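DITP/XTP pyrophosphatase (Mycobacteroides abscessus, PDB 6WWD) probably hydrolyses non-canonical purine nucleoside triphosphates such as XTP, dITP and ITP to monophosphates and diphosphate, clearing them from the nucleotide pool. Local coordinates at residues 1-7 / 27-33; 65-71 / 124-130; 117-123 / 139-145. One frame throughout, in Å; residues are numbered along the deposited sequence.

Contact 1. Residues 1-7 / 27-33; sequences MKILVAS and GVELVSL
Ile3 and Leu30 lie side by side on adjacent parallel strands, the two strands of a beta-alpha-beta unit whose helix 10-22 closes over the face they share. Because the helix lies on this face, apolar Ile3, Val28 and Leu30 suit it. CD1 of Ile3 runs out to CG1 of Val28 at 3.7 Å, while CD2 of Leu30 settles against CB of Ile3 at 3.9 Å. Leu16 and Leu20 of the helix come down on the same patch, touching Val5, Leu30 and Val28. On the other face, CG of Lys2 rests on CG of Glu29 (3.6 Å), and the Lys2 side chain crosses that of Val31 at about a right angle, CD meeting CG1 of Val31. Lys2 NZ and Glu29 OE2 stay 4.7 Å apart, so any attraction is probably long-range. In Leu4, chi1 (173°) sends CG away from N and chi2 (67°) swings CD1 to CG2 of Val31 at 3.8 Å. Beyond the strands, an inverse gamma turn centred on Ala6 redirects the chain into Ser7, a predicted substrate-binding residue. There Leu33 fills the bend: its CD1 presses on the backbone C of Ala6 at 3.4 Å, and its N gives a nearly straight 3.2 Å hydrogen bond to O of Ser7.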
loop_
_atom_site.group_PDB
_atom_site.type_symbol
_atom_site.label_atom_id
_atom_site.label_comp_id
_atom_site.label_asym_id
_atom_site.label_seq_id
_atom_site.Cartn_x
_atom_site.Cartn_y
_atom_site.Cartn_z
ATOM N N MET D 1 1.127 39.796 1.486
ATOM C CA MET D 1 0.423 38.620 1.985
ATOM C C MET D 1 1.332 37.781 2.883
ATOM O O MET D 1 2.493 37.542 2.544
ATOM C CB MET D 1 -0.084 37.781 0.807
ATOM C CG MET D 1 -0.167 36.288 1.076
ATOM S SD MET D 1 -0.830 35.359 -0.324
ATOM C CE MET D 1 -2.537 35.921 -0.331
ATOM N N LYS D 2 0.804 37.325 4.021
ATOM C CA LYS D 2 1.550 36.458 4.919
ATOM C C LYS D 2 1.245 34.999 4.623
ATOM O O LYS D 2 0.093 34.637 4.365
ATOM C CB LYS D 2 1.244 36.769 6.385
ATOM C CG LYS D 2 1.832 38.087 6.876
ATOM C CD LYS D 2 1.694 38.206 8.376
ATOM C CE LYS D 2 1.695 39.648 8.833
ATOM N NZ LYS D 2 1.045 39.805 10.167
ATOM N N ILE D 3 2.295 34.176 4.645
ATOM C CA ILE D 3 2.209 32.729 4.508
ATOM C C ILE D 3 2.924 32.096 5.690
ATOM O O ILE D 3 4.072 32.446 5.986
ATOM C CB ILE D 3 2.831 32.234 3.183
ATOM C CG1 ILE D 3 2.027 32.754 1.988
ATOM C CG2 ILE D 3 2.959 30.701 3.178
ATOM C CD1 ILE D 3 2.530 32.281 0.666
ATOM N N LEU D 4 2.255 31.176 6.374
ATOM C CA LEU D 4 2.881 30.460 7.477
ATOM C C LEU D 4 3.721 29.295 6.940
ATOM O O LEU D 4 3.221 28.442 6.192
ATOM C CB LEU D 4 1.817 29.958 8.457
ATOM C CG LEU D 4 2.300 29.044 9.587
ATOM C CD1 LEU D 4 3.223 29.782 10.585
ATOM C CD2 LEU D 4 1.109 28.436 10.311
ATOM N N VAL D 5 5.001 29.259 7.301
ATOM C CA VAL D 5 5.812 28.062 7.103
ATOM C C VAL D 5 5.851 27.290 8.423
ATOM O O VAL D 5 6.306 27.818 9.445
ATOM C CB VAL D 5 7.219 28.398 6.591
ATOM C CG1 VAL D 5 8.017 27.114 6.418
ATOM C CG2 VAL D 5 7.122 29.158 5.267
ATOM N N ALA D 6 5.332 26.060 8.415
ATOM C CA ALA D 6 5.217 25.244 9.628
ATOM C C ALA D 6 6.586 24.678 10.015
ATOM O O ALA D 6 6.836 23.475 10.020
ATOM C CB ALA D 6 4.196 24.130 9.444
ATOM N N SER D 7 7.479 25.590 10.362
ATOM C CA SER D 7 8.842 25.236 10.711
ATOM C C SER D 7 9.353 26.214 11.755
ATOM O O SER D 7 8.900 27.360 11.816
ATOM C CB SER D 7 9.748 25.274 9.475
ATOM O OG SER D 7 11.088 24.957 9.797
ATOM N N GLY D 27 5.565 40.733 -2.595
ATOM C CA GLY D 27 4.660 41.058 -1.500
ATOM C C GLY D 27 4.197 39.874 -0.679
ATOM O O GLY D 27 3.007 39.775 -0.350
ATOM N N VAL D 28 5.113 38.970 -0.335
ATOM C CA VAL D 28 4.800 37.769 0.431
ATOM C C VAL D 28 5.802 37.681 1.570
ATOM O O VAL D 28 6.983 37.399 1.336
ATOM C CB VAL D 28 4.855 36.501 -0.431
ATOM C CG1 VAL D 28 4.656 35.271 0.430
ATOM C CG2 VAL D 28 3.807 36.563 -1.525
ATOM N N GLU D 29 5.348 37.919 2.798
ATOM C CA GLU D 29 6.205 37.709 3.959
ATOM C C GLU D 29 5.883 36.368 4.604
ATOM O O GLU D 29 4.717 36.047 4.858
ATOM C CB GLU D 29 6.125 38.843 4.987
ATOM C CG GLU D 29 4.764 39.411 5.312
ATOM C CD GLU D 29 4.865 40.799 5.954
ATOM O OE1 GLU D 29 5.825 41.551 5.631
ATOM O OE2 GLU D 29 3.989 41.139 6.784
ATOM N N LEU D 30 6.923 35.575 4.809
ATOM C CA LEU D 30 6.834 34.283 5.460
ATOM C C LEU D 30 6.974 34.479 6.963
ATOM O O LEU D 30 7.811 35.260 7.417
ATOM C CB LEU D 30 7.953 33.385 4.953
ATOM C CG LEU D 30 8.005 33.278 3.431
ATOM C CD1 LEU D 30 9.119 32.335 3.037
ATOM C CD2 LEU D 30 6.661 32.841 2.843
ATOM N N VAL D 31 6.143 33.782 7.726
ATOM C CA VAL D 31 6.163 33.775 9.181
ATOM C C VAL D 31 6.364 32.325 9.587
ATOM O O VAL D 31 6.053 31.412 8.815
ATOM C CB VAL D 31 4.880 34.375 9.819
ATOM C CG1 VAL D 31 4.568 35.746 9.220
ATOM C CG2 VAL D 31 3.688 33.447 9.629
ATOM N N SER D 32 6.982 32.111 10.745
ATOM C CA SER D 32 7.298 30.775 11.240
ATOM C C SER D 32 6.395 30.412 12.419
ATOM O O SER D 32 5.560 31.197 12.864
ATOM C CB SER D 32 8.769 30.680 11.656
ATOM O OG SER D 32 8.934 31.264 12.940
ATOM N N LEU D 33 6.587 29.200 12.932
ATOM C CA LEU D 33 5.849 28.743 14.106
ATOM C C LEU D 33 6.167 29.564 15.356
ATOM O O LEU D 33 5.395 29.523 16.318
ATOM C CB LEU D 33 6.139 27.261 14.334
ATOM C CG LEU D 33 5.491 26.392 13.256
ATOM C CD1 LEU D 33 5.936 24.931 13.347
ATOM C CD2 LEU D 33 3.978 26.497 13.389
HETATM O O HOH W 1 3.059 40.402 2.954
#

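Contact 2. Residues 65-71 / 124-130; sequences GLACVAD and ACALVTP
Chi1 of Leu127 (166°) sends CG out beside the carbonyl carbon and chi2 (72°) folds CD1 back, so that this methyl reaches CG2 of Val69 at 3.9 Å, the branch that lies beside the valine N because chi1 of Val69 is 171°. The same CD1 also touches O of Cys68 at 3.7 Å, so one leucine branch covers both side chain and backbone of the facing strand. Farther along this face, SG of Cys125 meets CB of Asp71 at 4.0 Å, while the carboxylate leads away towards Lys12, a long and weak ion pair. On the reverse face, small Ala70 and Ala126 leave room for helix 49-64, whose Lys56 and Ala53 touch them. Between the faces, Cys68 with Val128 and Ala70 with Ala126 each exchange two backbone hydrogen bonds, the shortest from Ala126 N to Ala70 O at 2.8 Å. At the end near Gly65, the ring of Pro130 lays its CG against O of Gly65 at 3.3 Å and its CD near CB of Ala67. Leu188 of the second subunit packs on Val69 and Leu127. This is a regular antiparallel pair in the mixed sheet of this HAM1-family enzyme, leading to the predicted magnesium-binding Asp72.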
loop_
_atom_site.group_PDB
_atom_site.type_symbol
_atom_site.label_atom_id
_atom_site.label_comp_id
_atom_site.label_asym_id
_atom_site.label_seq_id
_atom_site.Cartn_x
_atom_site.Cartn_y
_atom_site.Cartn_z
ATOM N N GLY D 65 -5.342 31.052 10.130
ATOM C CA GLY D 65 -6.048 31.558 8.976
ATOM C C GLY D 65 -5.175 31.910 7.796
ATOM O O GLY D 65 -5.709 32.326 6.758
ATOM N N LEU D 66 -3.859 31.714 7.908
ATOM C CA LEU D 66 -2.924 31.941 6.823
ATOM C C LEU D 66 -2.754 30.677 5.995
ATOM O O LEU D 66 -2.879 29.558 6.497
ATOM C CB LEU D 66 -1.560 32.369 7.372
ATOM C CG LEU D 66 -1.583 33.598 8.299
ATOM C CD1 LEU D 66 -0.213 33.839 8.934
ATOM C CD2 LEU D 66 -2.055 34.806 7.521
ATOM N N ALA D 67 -2.472 30.865 4.711
ATOM C CA ALA D 67 -1.958 29.773 3.912
ATOM C C ALA D 67 -0.724 29.199 4.599
ATOM O O ALA D 67 0.076 29.930 5.197
ATOM C CB ALA D 67 -1.631 30.272 2.503
ATOM N N CYS D 68 -0.590 27.881 4.567
ATOM C CA CYS D 68 0.460 27.237 5.334
ATOM C C CYS D 68 1.176 26.233 4.454
ATOM O O CYS D 68 0.538 25.405 3.810
ATOM C CB CYS D 68 -0.081 26.539 6.592
ATOM S SG CYS D 68 1.256 25.656 7.435
ATOM N N VAL D 69 2.495 26.330 4.414
ATOM C CA VAL D 69 3.360 25.356 3.762
ATOM C C VAL D 69 4.045 24.542 4.852
ATOM O O VAL D 69 4.602 25.113 5.801
ATOM C CB VAL D 69 4.406 26.039 2.860
ATOM C CG1 VAL D 69 5.415 25.019 2.372
ATOM C CG2 VAL D 69 3.740 26.724 1.702
ATOM N N ALA D 70 4.017 23.220 4.714
ATOM C CA ALA D 70 4.672 22.326 5.660
ATOM C C ALA D 70 5.489 21.313 4.881
ATOM O O ALA D 70 5.173 20.997 3.733
ATOM C CB ALA D 70 3.664 21.594 6.544
ATOM N N ASP D 71 6.539 20.788 5.504
ATOM C CA ASP D 71 7.354 19.793 4.825
ATOM C C ASP D 71 7.516 18.555 5.695
ATOM O O ASP D 71 7.164 18.537 6.881
ATOM C CB ASP D 71 8.693 20.390 4.380
ATOM C CG ASP D 71 9.374 21.144 5.469
ATOM O OD1 ASP D 71 9.461 20.608 6.600
ATOM O OD2 ASP D 71 9.774 22.300 5.207
ATOM N N ALA D 124 8.592 15.676 1.028
ATOM C CA ALA D 124 7.248 16.117 0.682
ATOM C C ALA D 124 6.983 17.519 1.213
ATOM O O ALA D 124 7.449 17.888 2.298
ATOM C CB ALA D 124 6.185 15.150 1.217
ATOM N N CYS D 125 6.211 18.282 0.443
ATOM C CA CYS D 125 5.822 19.656 0.747
ATOM C C CYS D 125 4.333 19.788 0.503
ATOM O O CYS D 125 3.849 19.407 -0.571
ATOM C CB CYS D 125 6.562 20.666 -0.134
ATOM S SG CYS D 125 8.216 21.092 0.420
ATOM N N ALA D 126 3.607 20.344 1.474
ATOM C CA ALA D 126 2.177 20.551 1.313
ATOM C C ALA D 126 1.820 22.023 1.463
ATOM O O ALA D 126 2.465 22.775 2.209
ATOM C CB ALA D 126 1.374 19.729 2.317
ATOM N N LEU D 127 0.798 22.434 0.713
ATOM C CA LEU D 127 0.208 23.756 0.845
ATOM C C LEU D 127 -1.278 23.588 1.089
ATOM O O LEU D 127 -1.951 22.863 0.351
ATOM C CB LEU D 127 0.433 24.615 -0.399
ATOM C CG LEU D 127 -0.435 25.895 -0.469
ATOM C CD1 LEU D 127 0.013 26.947 0.528
ATOM C CD2 LEU D 127 -0.484 26.470 -1.887
ATOM N N VAL D 128 -1.786 24.262 2.113
ATOM C CA VAL D 128 -3.221 24.366 2.364
ATOM C C VAL D 128 -3.539 25.849 2.452
ATOM O O VAL D 128 -2.850 26.601 3.153
ATOM C CB VAL D 128 -3.650 23.629 3.647
ATOM C CG1 VAL D 128 -5.138 23.799 3.889
ATOM C CG2 VAL D 128 -3.287 22.151 3.559
ATOM N N THR D 129 -4.515 26.269 1.706
ATOM C CA THR D 129 -4.880 27.673 1.633
ATOM C C THR D 129 -5.949 27.987 2.665
ATOM O O THR D 129 -6.611 27.084 3.190
ATOM C CB THR D 129 -5.388 28.011 0.229
ATOM O OG1 THR D 129 -6.641 27.349 0.001
ATOM C CG2 THR D 129 -4.359 27.597 -0.831
ATOM N N PRO D 130 -6.150 29.269 2.981
ATOM C CA PRO D 130 -7.228 29.620 3.915
ATOM C C PRO D 130 -8.601 29.132 3.465
ATOM O O PRO D 130 -9.464 28.849 4.305
ATOM C CB PRO D 130 -7.162 31.158 3.962
ATOM C CG PRO D 130 -5.773 31.499 3.558
ATOM C CD PRO D 130 -5.392 30.456 2.542
#

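Contact 3. Residues 117-123 / 139-145; sequences RGAAFVS and GRWKGSI
Arg117 reaches across the end of the hairpin to Ile145, and its side chain can be followed outward. CB lies 3.8 Å from O of Ile145. CD of Arg117 comes to 3.6 Å from O of Ile145, and the bend at chi3 (71°) then turns NE of Arg117 to that oxygen at 2.8 Å. The NE bond is nearly straight (170°) and the oxygen lies in the guanidinium plane, although NE is tilted out of the carbonyl plane. At the tip, NH2 passes CG2 of Ile145 and bonds to O of Ala146, while NH1 goes to the carbonyls of Leu109 and Ile112. Arginine suits this place because its three nitrogens can donate to four backbone carbonyls at once. Ile145, in turn, lays CD1 on CB of Ala119 at 3.5 Å, where a small residue makes room. Farther along, the edge of the Phe121 ring meets Trp141, CD2 to CE3 at 4.0 Å, and both rings touch Phe161. On the other face CG2 of Val122 lies over the Arg140 guanidinium, offset toward its rim; NE of Arg140 is salt-bridged to Glu138. Strand 118-128 lies between strands 67-77 and 134-145; the latter is flanked by strand 161-163, and at residues 139-141 it also pairs with an antiparallel strand of the second subunit.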
loop_
_atom_site.group_PDB
_atom_site.type_symbol
_atom_site.label_atom_id
_atom_site.label_comp_id
_atom_site.label_asym_id
_atom_site.label_seq_id
_atom_site.Cartn_x
_atom_site.Cartn_y
_atom_site.Cartn_z
ATOM N N ARG D 117 17.563 -4.508 -1.435
ATOM C CA ARG D 117 17.907 -3.433 -0.524
ATOM C C ARG D 117 17.447 -2.064 -1.019
ATOM O O ARG D 117 17.991 -1.055 -0.577
ATOM C CB ARG D 117 19.418 -3.441 -0.264
ATOM C CG ARG D 117 19.946 -4.757 0.321
ATOM C CD ARG D 117 21.447 -4.708 0.598
ATOM N NE ARG D 117 21.722 -3.838 1.746
ATOM C CZ ARG D 117 21.639 -4.207 3.021
ATOM N NH1 ARG D 117 21.307 -5.455 3.352
ATOM N NH2 ARG D 117 21.895 -3.323 3.967
ATOM N N GLY D 118 16.456 -2.014 -1.915
ATOM C CA GLY D 118 16.034 -0.742 -2.487
ATOM C C GLY D 118 15.476 0.221 -1.450
ATOM O O GLY D 118 14.849 -0.174 -0.466
ATOM N N ALA D 119 15.682 1.516 -1.709
ATOM C CA ALA D 119 15.259 2.584 -0.813
ATOM C C ALA D 119 15.211 3.901 -1.583
ATOM O O ALA D 119 15.714 4.002 -2.699
ATOM C CB ALA D 119 16.204 2.707 0.390
ATOM N N ALA D 120 14.672 4.935 -0.933
ATOM C CA ALA D 120 14.642 6.285 -1.489
ATOM C C ALA D 120 14.679 7.319 -0.368
ATOM O O ALA D 120 14.051 7.133 0.678
ATOM C CB ALA D 120 13.389 6.509 -2.343
ATOM N N PHE D 121 15.410 8.412 -0.590
ATOM C CA PHE D 121 15.194 9.616 0.197
ATOM C C PHE D 121 13.971 10.331 -0.370
ATOM O O PHE D 121 13.852 10.502 -1.585
ATOM C CB PHE D 121 16.413 10.530 0.156
ATOM C CG PHE D 121 17.470 10.216 1.194
ATOM C CD1 PHE D 121 17.135 9.997 2.520
ATOM C CD2 PHE D 121 18.817 10.194 0.837
ATOM C CE1 PHE D 121 18.137 9.734 3.469
ATOM C CE2 PHE D 121 19.823 9.921 1.773
ATOM C CZ PHE D 121 19.485 9.697 3.086
ATOM N N VAL D 122 13.046 10.712 0.500
ATOM C CA VAL D 122 11.777 11.307 0.096
ATOM C C VAL D 122 11.638 12.645 0.788
ATOM O O VAL D 122 11.941 12.777 1.977
ATOM C CB VAL D 122 10.566 10.420 0.452
ATOM C CG1 VAL D 122 9.281 11.064 -0.046
ATOM C CG2 VAL D 122 10.722 9.033 -0.114
ATOM N N SER D 123 11.132 13.629 0.058
ATOM C CA SER D 123 10.876 14.940 0.622
ATOM C C SER D 123 9.517 15.405 0.110
ATOM O O SER D 123 9.287 15.428 -1.106
ATOM C CB SER D 123 11.991 15.904 0.241
ATOM O OG SER D 123 11.758 17.174 0.765
ATOM N N GLY D 139 9.181 14.493 -3.736
ATOM C CA GLY D 139 10.280 14.035 -4.568
ATOM C C GLY D 139 10.915 12.811 -3.940
ATOM O O GLY D 139 11.034 12.729 -2.714
ATOM N N ARG D 140 11.331 11.866 -4.786
ATOM C CA ARG D 140 11.993 10.632 -4.357
ATOM C C ARG D 140 13.300 10.471 -5.110
ATOM O O ARG D 140 13.305 10.477 -6.345
ATOM C CB ARG D 140 11.131 9.390 -4.622
ATOM C CG ARG D 140 9.879 9.386 -3.825
ATOM C CD ARG D 140 9.140 8.038 -3.836
ATOM N NE ARG D 140 7.991 8.211 -2.965
ATOM C CZ ARG D 140 7.771 7.535 -1.849
ATOM N NH1 ARG D 140 8.597 6.555 -1.467
ATOM N NH2 ARG D 140 6.689 7.826 -1.138
ATOM N N TRP D 141 14.391 10.316 -4.373
ATOM C CA TRP D 141 15.717 10.047 -4.934
ATOM C C TRP D 141 15.988 8.559 -4.765
ATOM O O TRP D 141 16.221 8.097 -3.648
ATOM C CB TRP D 141 16.762 10.889 -4.208
ATOM C CG TRP D 141 18.185 10.886 -4.760
ATOM C CD1 TRP D 141 18.587 10.549 -6.008
ATOM C CD2 TRP D 141 19.371 11.279 -4.046
ATOM N NE1 TRP D 141 19.959 10.685 -6.119
ATOM C CE2 TRP D 141 20.457 11.141 -4.926
ATOM C CE3 TRP D 141 19.617 11.708 -2.735
ATOM C CZ2 TRP D 141 21.773 11.435 -4.547
ATOM C CZ3 TRP D 141 20.933 12.005 -2.358
ATOM C CH2 TRP D 141 21.985 11.864 -3.260
ATOM N N LYS D 142 15.961 7.806 -5.863
ATOM C CA LYS D 142 15.994 6.351 -5.755
ATOM C C LYS D 142 17.412 5.856 -5.486
ATOM O O LYS D 142 18.393 6.387 -6.025
ATOM C CB LYS D 142 15.440 5.698 -7.025
ATOM C CG LYS D 142 14.000 6.124 -7.360
ATOM C CD LYS D 142 13.066 5.729 -6.211
ATOM C CE LYS D 142 11.714 5.220 -6.694
ATOM N NZ LYS D 142 11.643 3.740 -6.585
ATOM N N GLY D 143 17.509 4.821 -4.656
ATOM C CA GLY D 143 18.780 4.186 -4.377
ATOM C C GLY D 143 18.615 2.870 -3.651
ATOM O O GLY D 143 17.676 2.108 -3.922
ATOM N N SER D 144 19.549 2.568 -2.758
ATOM C CA SER D 144 19.499 1.345 -1.971
ATOM C C SER D 144 20.331 1.555 -0.709
ATOM O O SER D 144 21.061 2.544 -0.577
ATOM C CB SER D 144 19.990 0.133 -2.781
ATOM O OG SER D 144 21.313 0.334 -3.224
ATOM N N ILE D 145 20.220 0.615 0.215
ATOM C CA ILE D 145 20.936 0.716 1.480
ATOM C C ILE D 145 22.255 -0.040 1.374
ATOM O O ILE D 145 22.283 -1.214 0.988
ATOM C CB ILE D 145 20.084 0.184 2.644
ATOM C CG1 ILE D 145 18.731 0.916 2.698
ATOM C CG2 ILE D 145 20.857 0.293 3.966
ATOM C CD1 ILE D 145 18.838 2.438 2.738
HETATM O O HOH W 2 13.225 2.469 -4.109
#

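Overall arrangement
From the N terminus, contact 1 closes first: strand 2-5 leaves through helix 10-22 and returns as strand 29-31, completing a parallel crossover. The chain then passes through helix 49-64 into strand 67-77, which lies beside strand 2-5, so contacts 1 and 2 touch. Contact 2 closes a long loop of 52 residues when strand 118-128 comes back antiparallel. Contact 3 crosses it: residues 117-123 lie within that loop, while 139-145 come after it, closing a hairpin with 15 residues between its segments. Contacts 1 and 3, about 30 Å apart between centres, lie on opposite sides of the chain's centre, joined through one sheet; contacts 2 and 3 both meet the second subunit.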